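Glutathione S-transferase (Bombyx mori, PDB 5ZFG) probably conjugates glutathione to electrophilic compounds as a dimeric transferase and metabolises the insecticide diazinon in the silkworm. Local coordinates at residues S43-A46 with L47-P50; L127-K130 with K131-S135; L139-Y142 with L143-N147; L156-A159 with D160-L163; M168-A172 with I173-F177. All blocks are in the same frame, centred on the assembly; numbering follows the deposited sequence.

Contact 1 of 5, residues S43-A46 with L47-P50; sequences SDYA and LMNP
Tyr45 O accepts from both Met48 N and Asn49 N, each at 2.9 Å, and with these bonds the short helix 43-48 of the thioredoxin-like N-terminal domain comes to its end. The Asn49 bond is the straighter, 164° at the hydrogen, and lies in the carbonyl plane, whereas Met48 N sits above that plane, as in a tightened last turn. Before that, Leu47 N reaches Ser43 O at 2.9 Å, a regular i to i+4 bond. Asn49 then leaves helical backbone angles and passes the chain to Pro50, which has no N-H to give to the helix.

Tyr45 is buried, and Met48, partly covered, packs beside it. Swung away from its own backbone N (chi1 -169°), the tyrosine side chain lies alongside that of Asn49, both pointing the same way. The methionine bends at its last torsion (chi3 -65°), as a flexible thioether chain can; it and the tyrosine cross at about a right angle, which brings the methyl CE to the ring. Both side chains rest on Tyr6 and Val56 of the neighbouring sheet. The polar ends of Tyr45 and Asn49 converge on one outside acceptor, Glu53 O, tying the helix end to the following loop. Asn49 and Pro50 also pack against Tyr142 of the second subunit. Within the turn, Met48 CE meets Tyr45 CD1 at 3.9 Å, and Asn49 CB lies 4.0 Å from Tyr45 CE2.

Contact 2 of 5, residues L127-K130 with K131-S135; sequences LGLK and KVHIS
Leu127 with Lys131, Leu129 with His133 and Lys130 with Ile134 are three successive i to i+4 pairs near the start of helix 126-146, a long helix of the all-helical C-terminal domain. This is a surface contact along regular alpha-helix: Lys131 N bonds to Leu127 O at 2.9 Å, and Val132, His133 and Ile134 repeat the pattern with Gly128, Leu129 and Lys130.

On the solvent side, Lys131 spends its aliphatic length on the helix. CG lies 3.4 Å from Leu127 O, and CE then settles against the branched end of Leu127 before a bend at the last torsion (chi4 -83°) turns NZ off. A lysine suits this place because its methylenes can cover a leucine while the ammonium remains at the surface. Lys130 and Ile134 meet in the same economical way, CG of the lysine touching CD1 of the isoleucine at 3.8 Å.

The side facing the rest of the domain carries buried Val132, with Leu129 and His133 partly covered beside it. Beta-branched Val132 packs against Tyr113 of helix 89-114 and Phe175 of a loop. Histidine suits its place by being both polar and flat: ND1 is hydrogen-bonded to Tyr180 OH, while the CD2-NE2 side of the imidazole lies beside Leu129, the two side chains pointing the same way. There Leu129 CD1 lies 3.8 Å from His133 CD2 and 3.9 Å from His133 NE2.

Contact 3 of 5, residues L139-Y142 with L143-N147; sequences LETY and LTRTN
Glu140 O is gripped twice by a single residue: Thr144 gives it both its backbone N, at 2.9 Å, and its hydroxyl OG1, at 2.8 Å. The two donors come from opposite faces of the carbonyl plane, the hydroxyl standing 37° out of it. Thr144 can do this because OG1 lies beside its own backbone N (chi1 -57°), turned back along the helix, so that the hydroxyl of an exposed residue is satisfied within helix 126-146 itself.

One residue further on, Thr141 and Arg145 lie side by side and point the same way. Thr141 CG2 covers one face of the guanidinium, 3.4 Å from Arg145 NE, while Arg145 CG passes 3.3 Å from Thr141 O. The arginine is extended from CG to NE, and the threonine suits the place by being amphipathic: its methyl supports the flat cationic group, and OG1 bonds back to Asp137 O. Arg145 NH2 is thus held out to Ala46 O of the second subunit, and the neighbouring Tyr142 OH reaches Gln51 OE1 of that subunit. Leu139 and Leu143 pack loosely, CG to CD1 at 4.4 Å, on the buried side.

The last two turns of helix 126-146 present different sides to different neighbours. Leu139 rests on helix 89-114 and, like Leu143, on Ile183 of helix 181-193; Glu140 takes the N-H groups of Lys182 and Ile183 at the start of helix 181-193; and Thr141 and Arg145 pack on Pro50 of the second subunit.

Contact 4 of 5, residues L156-A159 with D160-L163; sequences LTIA and DFPL
Thr157 and Asp160 form a capping box at the start of helix 160-172. Asp160 OD2 accepts Thr157 N at 2.9 Å in a nearly straight bond (171°), while Asp160 N bonds the backbone Thr157 O, also at 2.9 Å. The aspartate carboxylate comes back to Thr157 because CG stands beside its own backbone N (chi1 -74°). Thr157 OG1 is turned between its backbone N and carbonyl (chi1 65°), from where it accepts a weak bond from Ala159 N and gives its proton to a water that in turn donates to Asp160 OD2 at 2.6 Å.

Outside the box, Leu156 and Phe161 close a hydrophobic staple, crossing at about a right angle. Leu156 CD2 touches Phe161 CZ at 3.7 Å, and the other methyl, CD1, lies 3.6 Å from Asp160 CB. Pro162, having no N-H, brings CD to within 3.0 Å of Ile158 O, where a regular helix would place a backbone bond.

Asp160 OD1 takes the N-H groups of Ala151 and Trp186. With both oxygens engaged by N-H donors at a helix start, the buried carboxylate is probably stabilised as the anion, a charge favourable to the helix dipole.

Contact 5 of 5, residues M168-A172 with I173-F177; sequences MTLEA and IDFDF
Leu170, near the end of helix 160-172, meets Phe175 and Phe177 after the chain has turned back. Its CB touches Phe175 CB at 3.9 Å and Phe177 CE2 at 4.0 Å. From there CG, placed beside the backbone N (chi1 -66°), carries CD2 over the Phe175 ring, 4.0 Å from the centroid and 21° off the normal, a CH-pi contact displaced toward the rim. Leucine and phenylalanine lie side by side, pointing the same way.

The turn is a Schellman motif. Leu170 O accepts Phe175 N at 3.0 Å and, from the opposite face of its plane, Ile173 N at 3.1 Å; Glu171 O takes Asp174 N at 3.0 Å. Asp174 is the C-prime residue with positive phi (61°), a backbone region that aspartate tolerates better than most residues. Leu170 and Phe175 make the apolar pair that commonly accompanies this motif, and pack on Val132 of helix 126-146.

Glu171 OE1 forms a salt bridge to Lys191 NZ and a hydrogen bond to Tyr187 OH of helix 181-193. The helix end is sealed by its own backbone, two carbonyls taking three N-H groups, and the Leu170-Phe175 contact beside this cap would tend to shield it from water.

Overall arrangement
The five contacts follow one another along the chain without overlap. Contact 1 stands apart in the thioredoxin-like N-terminal domain, its centre about 27 to 39 Å from the others; contacts 2 to 5 belong to the helical C-terminal domain. Contacts 2 and 3 share helix 126-146, their centres about 18 Å apart, and contacts 4 and 5 mark the start and end of helix 160-172, also about 18 Å apart. The helices meet through Val132 and Leu170 and through Leu139 and Leu163, and Phe175 of the following loop also packs on helix 126-146. Contacts 1 and 3, on opposite sides of the subunit, both face the second subunit, so each copy's contact 1 meets the other's contact 3.

Contact 1 of 5, residues S43-A46 with L47-P50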
loop_
_atom_site.group_PDB
_atom_site.type_symbol
_atom_site.label_atom_id
_atom_site.label_comp_id
_atom_site.label_asym_id
_atom_site.label_seq_id
_atom_site.Cartn_x
_atom_site.Cartn_y
_atom_site.Cartn_z
ATOM N N SER B 43 -16.175 19.599 2.787
ATOM C CA SER B 43 -14.891 20.222 3.103
ATOM C C SER B 43 -14.455 19.926 4.533
ATOM O O SER B 43 -13.254 19.797 4.793
ATOM C CB SER B 43 -14.947 21.733 2.867
ATOM O OG SER B 43 -15.708 22.380 3.869
ATOM N N ASP B 44 -15.404 19.817 5.475
ATOM C CA ASP B 44 -15.030 19.452 6.839
ATOM C C ASP B 44 -14.369 18.079 6.872
ATOM O O ASP B 44 -13.357 17.887 7.557
ATOM C CB ASP B 44 -16.252 19.472 7.758
ATOM C CG ASP B 44 -16.454 20.816 8.451
ATOM O OD1 ASP B 44 -15.559 21.687 8.372
ATOM O OD2 ASP B 44 -17.520 21.000 9.081
ATOM N N TYR B 45 -14.926 17.112 6.138
ATOM C CA TYR B 45 -14.293 15.795 6.077
ATOM C C TYR B 45 -12.938 15.878 5.392
ATOM O O TYR B 45 -11.978 15.223 5.821
ATOM C CB TYR B 45 -15.193 14.792 5.358
ATOM C CG TYR B 45 -14.712 13.355 5.493
ATOM C CD1 TYR B 45 -15.137 12.552 6.541
ATOM C CD2 TYR B 45 -13.832 12.806 4.561
ATOM C CE1 TYR B 45 -14.695 11.237 6.670
ATOM C CE2 TYR B 45 -13.392 11.495 4.676
ATOM C CZ TYR B 45 -13.820 10.717 5.733
ATOM O OH TYR B 45 -13.392 9.410 5.840
ATOM N N ALA B 46 -12.834 16.691 4.336
ATOM C CA ALA B 46 -11.559 16.845 3.649
ATOM C C ALA B 46 -10.497 17.520 4.519
ATOM O O ALA B 46 -9.304 17.329 4.265
ATOM C CB ALA B 46 -11.758 17.624 2.344
ATOM N N LEU B 47 -10.893 18.296 5.539
ATOM C CA LEU B 47 -9.913 18.771 6.516
ATOM C C LEU B 47 -9.159 17.612 7.151
ATOM O O LEU B 47 -7.977 17.744 7.491
ATOM C CB LEU B 47 -10.594 19.578 7.620
ATOM C CG LEU B 47 -10.885 21.057 7.399
ATOM C CD1 LEU B 47 -11.656 21.584 8.602
ATOM C CD2 LEU B 47 -9.585 21.831 7.203
ATOM N N MET B 48 -9.831 16.480 7.337
ATOM C CA MET B 48 -9.204 15.298 7.909
ATOM C C MET B 48 -8.542 14.432 6.848
ATOM O O MET B 48 -7.417 13.956 7.048
ATOM C CB MET B 48 -10.238 14.482 8.680
ATOM C CG MET B 48 -10.812 15.178 9.907
ATOM S SD MET B 48 -11.861 14.066 10.875
ATOM C CE MET B 48 -13.208 13.779 9.716
ATOM N N ASN B 49 -9.222 14.216 5.720
ATOM C CA ASN B 49 -8.718 13.361 4.649
ATOM C C ASN B 49 -8.952 14.043 3.308
ATOM O O ASN B 49 -10.029 13.898 2.708
ATOM C CB ASN B 49 -9.378 11.986 4.656
ATOM C CG ASN B 49 -8.766 11.082 3.616
ATOM O OD1 ASN B 49 -7.717 11.418 3.072
ATOM N ND2 ASN B 49 -9.386 9.940 3.344
ATOM N N PRO B 50 -7.957 14.761 2.784
ATOM C CA PRO B 50 -8.126 15.403 1.468
ATOM C C PRO B 50 -8.405 14.421 0.340
ATOM O O PRO B 50 -8.857 14.843 -0.734
ATOM C CB PRO B 50 -6.792 16.136 1.260
ATOM C CG PRO B 50 -5.820 15.414 2.120
ATOM C CD PRO B 50 -6.608 14.963 3.337
#

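Contact 2 of 5, residues L127-K130 with K131-S135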
loop_
_atom_site.group_PDB
_atom_site.type_symbol
_atom_site.label_atom_id
_atom_site.label_comp_id
_atom_site.label_asym_id
_atom_site.label_seq_id
_atom_site.Cartn_x
_atom_site.Cartn_y
_atom_site.Cartn_z
ATOM N N LEU B 127 -13.588 -12.118 -17.605
ATOM C CA LEU B 127 -12.235 -11.737 -17.222
ATOM C C LEU B 127 -12.180 -11.344 -15.748
ATOM O O LEU B 127 -11.208 -11.664 -15.053
ATOM C CB LEU B 127 -11.726 -10.598 -18.106
ATOM C CG LEU B 127 -10.306 -10.124 -17.754
ATOM C CD1 LEU B 127 -9.311 -11.275 -17.843
ATOM C CD2 LEU B 127 -9.873 -8.964 -18.634
ATOM N N GLY B 128 -13.230 -10.677 -15.250
ATOM C CA GLY B 128 -13.271 -10.349 -13.829
ATOM C C GLY B 128 -13.317 -11.590 -12.957
ATOM O O GLY B 128 -12.666 -11.655 -11.909
ATOM N N LEU B 129 -14.080 -12.598 -13.389
ATOM C CA LEU B 129 -14.111 -13.870 -12.682
ATOM C C LEU B 129 -12.747 -14.544 -12.705
ATOM O O LEU B 129 -12.298 -15.099 -11.690
ATOM C CB LEU B 129 -15.174 -14.781 -13.307
ATOM C CG LEU B 129 -15.221 -16.221 -12.795
ATOM C CD1 LEU B 129 -15.515 -16.215 -11.297
ATOM C CD2 LEU B 129 -16.282 -17.025 -13.552
ATOM N N LYS B 130 -12.068 -14.503 -13.858
ATOM C CA LYS B 130 -10.729 -15.076 -13.938
ATOM C C LYS B 130 -9.781 -14.373 -12.978
ATOM O O LYS B 130 -8.945 -15.017 -12.328
ATOM C CB LYS B 130 -10.200 -14.983 -15.370
ATOM C CG LYS B 130 -8.826 -15.605 -15.547
ATOM C CD LYS B 130 -8.870 -17.101 -15.288
ATOM C CE LYS B 130 -8.490 -17.866 -16.539
ATOM N NZ LYS B 130 -8.260 -19.327 -16.312
ATOM N N LYS B 131 -9.907 -13.056 -12.864
ATOM C CA LYS B 131 -9.000 -12.309 -12.008
ATOM C C LYS B 131 -9.267 -12.586 -10.533
ATOM O O LYS B 131 -8.331 -12.561 -9.727
ATOM C CB LYS B 131 -9.097 -10.818 -12.333
ATOM C CG LYS B 131 -8.390 -10.445 -13.665
ATOM C CD LYS B 131 -8.588 -8.988 -14.018
ATOM C CE LYS B 131 -8.022 -8.652 -15.400
ATOM N NZ LYS B 131 -6.561 -8.392 -15.388
ATOM N N VAL B 132 -10.521 -12.873 -10.162
ATOM C CA VAL B 132 -10.791 -13.349 -8.807
ATOM C C VAL B 132 -10.021 -14.635 -8.548
ATOM O O VAL B 132 -9.357 -14.790 -7.514
ATOM C CB VAL B 132 -12.301 -13.560 -8.584
ATOM C CG1 VAL B 132 -12.528 -14.272 -7.261
ATOM C CG2 VAL B 132 -13.049 -12.237 -8.630
ATOM N N HIS B 133 -10.078 -15.572 -9.498
ATOM C CA HIS B 133 -9.396 -16.844 -9.281
ATOM C C HIS B 133 -7.880 -16.675 -9.253
ATOM O O HIS B 133 -7.195 -17.393 -8.520
ATOM C CB HIS B 133 -9.834 -17.861 -10.345
ATOM C CG HIS B 133 -11.166 -18.481 -10.049
ATOM N ND1 HIS B 133 -11.347 -19.396 -9.036
ATOM C CD2 HIS B 133 -12.389 -18.279 -10.598
ATOM C CE1 HIS B 133 -12.619 -19.754 -8.988
ATOM N NE2 HIS B 133 -13.273 -19.090 -9.926
ATOM N N ILE B 134 -7.333 -15.733 -10.023
ATOM C CA ILE B 134 -5.891 -15.502 -9.967
ATOM C C ILE B 134 -5.480 -14.958 -8.597
ATOM O O ILE B 134 -4.457 -15.374 -8.032
ATOM C CB ILE B 134 -5.458 -14.574 -11.119
ATOM C CG1 ILE B 134 -5.537 -15.334 -12.448
ATOM C CG2 ILE B 134 -4.042 -14.074 -10.899
ATOM C CD1 ILE B 134 -5.776 -14.459 -13.647
ATOM N N SER B 135 -6.288 -14.059 -8.019
ATOM C CA SER B 135 -5.977 -13.512 -6.697
ATOM C C SER B 135 -6.035 -14.591 -5.627
ATOM O O SER B 135 -5.163 -14.661 -4.751
ATOM C CB SER B 135 -6.941 -12.382 -6.347
ATOM O OG SER B 135 -6.804 -11.297 -7.239
#

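Contact 3 of 5, residues L139-Y142 with L143-N147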
loop_
_atom_site.group_PDB
_atom_site.type_symbol
_atom_site.label_atom_id
_atom_site.label_comp_id
_atom_site.label_asym_id
_atom_site.label_seq_id
_atom_site.Cartn_x
_atom_site.Cartn_y
_atom_site.Cartn_z
ATOM N N LEU B 139 -2.867 -15.918 -3.278
ATOM C CA LEU B 139 -2.885 -16.034 -1.816
ATOM C C LEU B 139 -2.724 -17.483 -1.374
ATOM O O LEU B 139 -2.010 -17.770 -0.403
ATOM C CB LEU B 139 -4.175 -15.438 -1.235
ATOM C CG LEU B 139 -4.271 -15.473 0.300
ATOM C CD1 LEU B 139 -3.079 -14.793 0.984
ATOM C CD2 LEU B 139 -5.598 -14.878 0.812
ATOM N N GLU B 140 -3.380 -18.413 -2.077
ATOM C CA GLU B 140 -3.179 -19.830 -1.800
ATOM C C GLU B 140 -1.713 -20.203 -1.957
ATOM O O GLU B 140 -1.161 -20.953 -1.139
ATOM C CB GLU B 140 -4.061 -20.671 -2.730
ATOM C CG GLU B 140 -3.956 -22.192 -2.519
ATOM C CD GLU B 140 -4.825 -22.694 -1.382
ATOM O OE1 GLU B 140 -5.633 -21.902 -0.852
ATOM O OE2 GLU B 140 -4.709 -23.885 -1.015
ATOM N N THR B 141 -1.061 -19.665 -2.988
ATOM C CA THR B 141 0.357 -19.937 -3.189
ATOM C C THR B 141 1.177 -19.412 -2.023
ATOM O O THR B 141 2.077 -20.102 -1.524
ATOM C CB THR B 141 0.833 -19.324 -4.508
ATOM O OG1 THR B 141 0.187 -19.974 -5.603
ATOM C CG2 THR B 141 2.331 -19.481 -4.660
ATOM N N TYR B 142 0.870 -18.193 -1.562
ATOM C CA TYR B 142 1.619 -17.623 -0.447
ATOM C C TYR B 142 1.450 -18.466 0.814
ATOM O O TYR B 142 2.429 -18.751 1.514
ATOM C CB TYR B 142 1.189 -16.171 -0.207
ATOM C CG TYR B 142 1.912 -15.143 -1.078
ATOM C CD1 TYR B 142 3.311 -15.104 -1.141
ATOM C CD2 TYR B 142 1.197 -14.222 -1.842
ATOM C CE1 TYR B 142 3.973 -14.158 -1.949
ATOM C CE2 TYR B 142 1.845 -13.292 -2.656
ATOM C CZ TYR B 142 3.232 -13.250 -2.688
ATOM O OH TYR B 142 3.885 -12.322 -3.493
ATOM N N LEU B 143 0.215 -18.906 1.100
ATOM C CA LEU B 143 -0.018 -19.744 2.279
ATOM C C LEU B 143 0.699 -21.084 2.161
ATOM O O LEU B 143 1.191 -21.622 3.161
ATOM C CB LEU B 143 -1.518 -19.972 2.489
ATOM C CG LEU B 143 -2.345 -18.753 2.917
ATOM C CD1 LEU B 143 -3.832 -19.092 2.825
ATOM C CD2 LEU B 143 -1.951 -18.277 4.320
ATOM N N THR B 144 0.773 -21.635 0.945
ATOM C CA THR B 144 1.497 -22.890 0.737
ATOM C C THR B 144 2.985 -22.718 1.016
ATOM O O THR B 144 3.611 -23.570 1.658
ATOM C CB THR B 144 1.286 -23.395 -0.694
ATOM O OG1 THR B 144 -0.111 -23.554 -0.958
ATOM C CG2 THR B 144 1.997 -24.735 -0.900
ATOM N N ARG B 145 3.567 -21.616 0.554
ATOM C CA ARG B 145 5.010 -21.447 0.677
ATOM C C ARG B 145 5.424 -21.143 2.111
ATOM O O ARG B 145 6.423 -21.687 2.600
ATOM C CB ARG B 145 5.489 -20.356 -0.276
ATOM C CG ARG B 145 5.270 -20.740 -1.733
ATOM C CD ARG B 145 5.948 -19.769 -2.674
ATOM N NE ARG B 145 5.620 -20.039 -4.074
ATOM C CZ ARG B 145 5.977 -19.240 -5.073
ATOM N NH1 ARG B 145 6.669 -18.138 -4.814
ATOM N NH2 ARG B 145 5.646 -19.542 -6.323
ATOM N N THR B 146 4.685 -20.273 2.805
ATOM C CA THR B 146 5.036 -20.006 4.193
ATOM C C THR B 146 4.668 -21.185 5.079
ATOM O O THR B 146 5.289 -21.381 6.129
ATOM C CB THR B 146 4.356 -18.733 4.706
ATOM O OG1 THR B 146 2.935 -18.860 4.575
ATOM C CG2 THR B 146 4.840 -17.501 3.923
ATOM N N ASN B 147 3.685 -21.985 4.661
ATOM C CA ASN B 147 3.159 -23.090 5.460
ATOM C C ASN B 147 2.769 -22.610 6.858
ATOM O O ASN B 147 3.089 -23.232 7.875
ATOM C CB ASN B 147 4.168 -24.240 5.527
ATOM C CG ASN B 147 3.552 -25.528 6.017
ATOM O OD1 ASN B 147 2.455 -25.907 5.604
ATOM N ND2 ASN B 147 4.257 -26.213 6.910
#

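Contact 4 of 5, residues L156-A159 with D160-L163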
loop_
_atom_site.group_PDB
_atom_site.type_symbol
_atom_site.label_atom_id
_atom_site.label_comp_id
_atom_site.label_asym_id
_atom_site.label_seq_id
_atom_site.Cartn_x
_atom_site.Cartn_y
_atom_site.Cartn_z
ATOM N N LEU B 156 -1.971 -14.589 14.401
ATOM C CA LEU B 156 -2.702 -13.479 13.792
ATOM C C LEU B 156 -1.847 -12.215 13.745
ATOM O O LEU B 156 -1.133 -11.894 14.703
ATOM C CB LEU B 156 -3.988 -13.209 14.582
ATOM C CG LEU B 156 -5.029 -12.269 13.950
ATOM C CD1 LEU B 156 -5.773 -12.955 12.823
ATOM C CD2 LEU B 156 -6.000 -11.703 14.980
ATOM N N THR B 157 -1.897 -11.504 12.606
ATOM C CA THR B 157 -1.247 -10.199 12.475
ATOM C C THR B 157 -2.206 -9.230 11.787
ATOM O O THR B 157 -3.258 -9.624 11.277
ATOM C CB THR B 157 0.065 -10.265 11.677
ATOM O OG1 THR B 157 -0.211 -10.646 10.326
ATOM C CG2 THR B 157 1.065 -11.260 12.289
ATOM N N ILE B 158 -1.830 -7.944 11.748
ATOM C CA ILE B 158 -2.679 -6.976 11.049
ATOM C C ILE B 158 -2.812 -7.311 9.566
ATOM O O ILE B 158 -3.731 -6.824 8.914
ATOM C CB ILE B 158 -2.192 -5.510 11.212
ATOM C CG1 ILE B 158 -0.748 -5.302 10.726
ATOM C CG2 ILE B 158 -2.404 -4.991 12.659
ATOM C CD1 ILE B 158 -0.321 -3.816 10.742
ATOM N N ALA B 159 -1.903 -8.120 9.007
ATOM C CA ALA B 159 -2.046 -8.517 7.609
ATOM C C ALA B 159 -3.299 -9.357 7.390
ATOM O O ALA B 159 -3.848 -9.378 6.281
ATOM C CB ALA B 159 -0.804 -9.291 7.156
ATOM N N ASP B 160 -3.783 -10.035 8.434
ATOM C CA ASP B 160 -4.933 -10.914 8.260
ATOM C C ASP B 160 -6.226 -10.142 8.012
ATOM O O ASP B 160 -7.039 -10.561 7.186
ATOM C CB ASP B 160 -5.086 -11.813 9.480
ATOM C CG ASP B 160 -4.042 -12.882 9.513
ATOM O OD1 ASP B 160 -4.141 -13.796 8.663
ATOM O OD2 ASP B 160 -3.103 -12.775 10.336
ATOM N N PHE B 161 -6.441 -9.032 8.722
ATOM C CA PHE B 161 -7.745 -8.369 8.674
ATOM C C PHE B 161 -8.125 -7.908 7.277
ATOM O O PHE B 161 -9.249 -8.213 6.843
ATOM C CB PHE B 161 -7.819 -7.200 9.669
ATOM C CG PHE B 161 -7.525 -7.587 11.083
ATOM C CD1 PHE B 161 -8.188 -8.653 11.686
ATOM C CD2 PHE B 161 -6.565 -6.890 11.811
ATOM C CE1 PHE B 161 -7.883 -9.024 12.997
ATOM C CE2 PHE B 161 -6.266 -7.239 13.126
ATOM C CZ PHE B 161 -6.929 -8.315 13.716
ATOM N N PRO B 162 -7.275 -7.196 6.517
ATOM C CA PRO B 162 -7.712 -6.797 5.173
ATOM C C PRO B 162 -7.995 -7.994 4.286
ATOM O O PRO B 162 -8.976 -7.967 3.528
ATOM C CB PRO B 162 -6.538 -5.931 4.662
ATOM C CG PRO B 162 -5.877 -5.426 5.941
ATOM C CD PRO B 162 -5.970 -6.607 6.855
ATOM N N LEU B 163 -7.190 -9.062 4.385
ATOM C CA LEU B 163 -7.452 -10.223 3.540
ATOM C C LEU B 163 -8.725 -10.945 3.976
ATOM O O LEU B 163 -9.489 -11.425 3.130
ATOM C CB LEU B 163 -6.253 -11.173 3.561
ATOM C CG LEU B 163 -4.940 -10.568 3.008
ATOM C CD1 LEU B 163 -3.723 -11.399 3.416
ATOM C CD2 LEU B 163 -5.045 -10.453 1.489
HETATM O O HOH W 1 -0.594 -13.346 10.093
#

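Contact 5 of 5, residues M168-A172 with I173-F177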
loop_
_atom_site.group_PDB
_atom_site.type_symbol
_atom_site.label_atom_id
_atom_site.label_comp_id
_atom_site.label_asym_id
_atom_site.label_seq_id
_atom_site.Cartn_x
_atom_site.Cartn_y
_atom_site.Cartn_z
ATOM N N MET B 168 -14.322 -12.086 2.819
ATOM C CA MET B 168 -15.699 -12.023 3.294
ATOM C C MET B 168 -16.652 -11.580 2.192
ATOM O O MET B 168 -17.796 -12.052 2.138
ATOM C CB MET B 168 -15.777 -11.091 4.513
ATOM C CG MET B 168 -17.219 -10.775 4.975
ATOM S SD MET B 168 -17.973 -9.405 4.070
ATOM C CE MET B 168 -17.061 -8.050 4.831
ATOM N N THR B 169 -16.202 -10.711 1.271
ATOM C CA THR B 169 -17.106 -10.267 0.219
ATOM C C THR B 169 -17.388 -11.376 -0.788
ATOM O O THR B 169 -18.430 -11.339 -1.452
ATOM C CB THR B 169 -16.568 -9.040 -0.518
ATOM O OG1 THR B 169 -15.436 -9.415 -1.320
ATOM C CG2 THR B 169 -16.188 -7.920 0.462
ATOM N N LEU B 170 -16.494 -12.359 -0.916
ATOM C CA LEU B 170 -16.820 -13.532 -1.714
ATOM C C LEU B 170 -17.915 -14.347 -1.035
ATOM O O LEU B 170 -18.883 -14.766 -1.684
ATOM C CB LEU B 170 -15.571 -14.387 -1.949
ATOM C CG LEU B 170 -14.507 -13.707 -2.821
ATOM C CD1 LEU B 170 -13.166 -14.427 -2.697
ATOM C CD2 LEU B 170 -14.945 -13.637 -4.293
ATOM N N GLU B 171 -17.793 -14.567 0.277
ATOM C CA GLU B 171 -18.863 -15.277 0.972
ATOM C C GLU B 171 -20.186 -14.526 0.862
ATOM O O GLU B 171 -21.252 -15.150 0.751
ATOM C CB GLU B 171 -18.515 -15.515 2.445
ATOM C CG GLU B 171 -19.601 -16.356 3.152
ATOM C CD GLU B 171 -19.342 -16.618 4.633
ATOM O OE1 GLU B 171 -18.281 -16.228 5.166
ATOM O OE2 GLU B 171 -20.224 -17.232 5.276
ATOM N N ALA B 172 -20.138 -13.193 0.858
ATOM C CA ALA B 172 -21.362 -12.403 0.811
ATOM C C ALA B 172 -22.162 -12.661 -0.453
ATOM O O ALA B 172 -23.387 -12.509 -0.446
ATOM C CB ALA B 172 -21.036 -10.913 0.923
ATOM N N ILE B 173 -21.500 -13.025 -1.550
ATOM C CA ILE B 173 -22.192 -13.308 -2.802
ATOM C C ILE B 173 -22.287 -14.810 -3.075
ATOM O O ILE B 173 -22.604 -15.214 -4.202
ATOM C CB ILE B 173 -21.536 -12.570 -3.985
ATOM C CG1 ILE B 173 -20.128 -13.104 -4.268
ATOM C CG2 ILE B 173 -21.510 -11.072 -3.740
ATOM C CD1 ILE B 173 -19.727 -12.962 -5.732
ATOM N N ASP B 174 -22.021 -15.642 -2.063
ATOM C CA ASP B 174 -22.096 -17.101 -2.169
ATOM C C ASP B 174 -21.114 -17.644 -3.203
ATOM O O ASP B 174 -21.385 -18.650 -3.867
ATOM C CB ASP B 174 -23.524 -17.570 -2.477
ATOM C CG ASP B 174 -23.743 -19.034 -2.145
ATOM O OD1 ASP B 174 -23.388 -19.455 -1.026
ATOM O OD2 ASP B 174 -24.274 -19.763 -3.005
ATOM N N PHE B 175 -19.968 -16.978 -3.335
ATOM C CA PHE B 175 -18.888 -17.433 -4.201
ATOM C C PHE B 175 -18.190 -18.615 -3.545
ATOM O O PHE B 175 -17.670 -18.491 -2.432
ATOM C CB PHE B 175 -17.909 -16.280 -4.431
ATOM C CG PHE B 175 -16.903 -16.519 -5.530
ATOM C CD1 PHE B 175 -15.854 -17.413 -5.351
ATOM C CD2 PHE B 175 -16.986 -15.812 -6.723
ATOM C CE1 PHE B 175 -14.918 -17.625 -6.351
ATOM C CE2 PHE B 175 -16.060 -16.014 -7.732
ATOM C CZ PHE B 175 -15.023 -16.927 -7.546
ATOM N N ASP B 176 -18.175 -19.760 -4.222
ATOM C CA ASP B 176 -17.504 -20.938 -3.682
ATOM C C ASP B 176 -16.004 -20.831 -3.933
ATOM O O ASP B 176 -15.563 -20.807 -5.090
ATOM C CB ASP B 176 -18.071 -22.212 -4.311
ATOM C CG ASP B 176 -17.277 -23.461 -3.944
ATOM O OD1 ASP B 176 -16.686 -23.538 -2.840
ATOM O OD2 ASP B 176 -17.244 -24.385 -4.783
ATOM N N PHE B 177 -15.221 -20.771 -2.858
ATOM C CA PHE B 177 -13.768 -20.762 -2.968
ATOM C C PHE B 177 -13.158 -21.922 -2.187
ATOM O O PHE B 177 -11.989 -21.876 -1.804
ATOM C CB PHE B 177 -13.167 -19.412 -2.540
ATOM C CG PHE B 177 -13.600 -18.907 -1.168
ATOM C CD1 PHE B 177 -12.797 -19.120 -0.052
ATOM C CD2 PHE B 177 -14.762 -18.154 -1.015
ATOM C CE1 PHE B 177 -13.171 -18.634 1.211
ATOM C CE2 PHE B 177 -15.142 -17.660 0.239
ATOM C CZ PHE B 177 -14.351 -17.896 1.350
#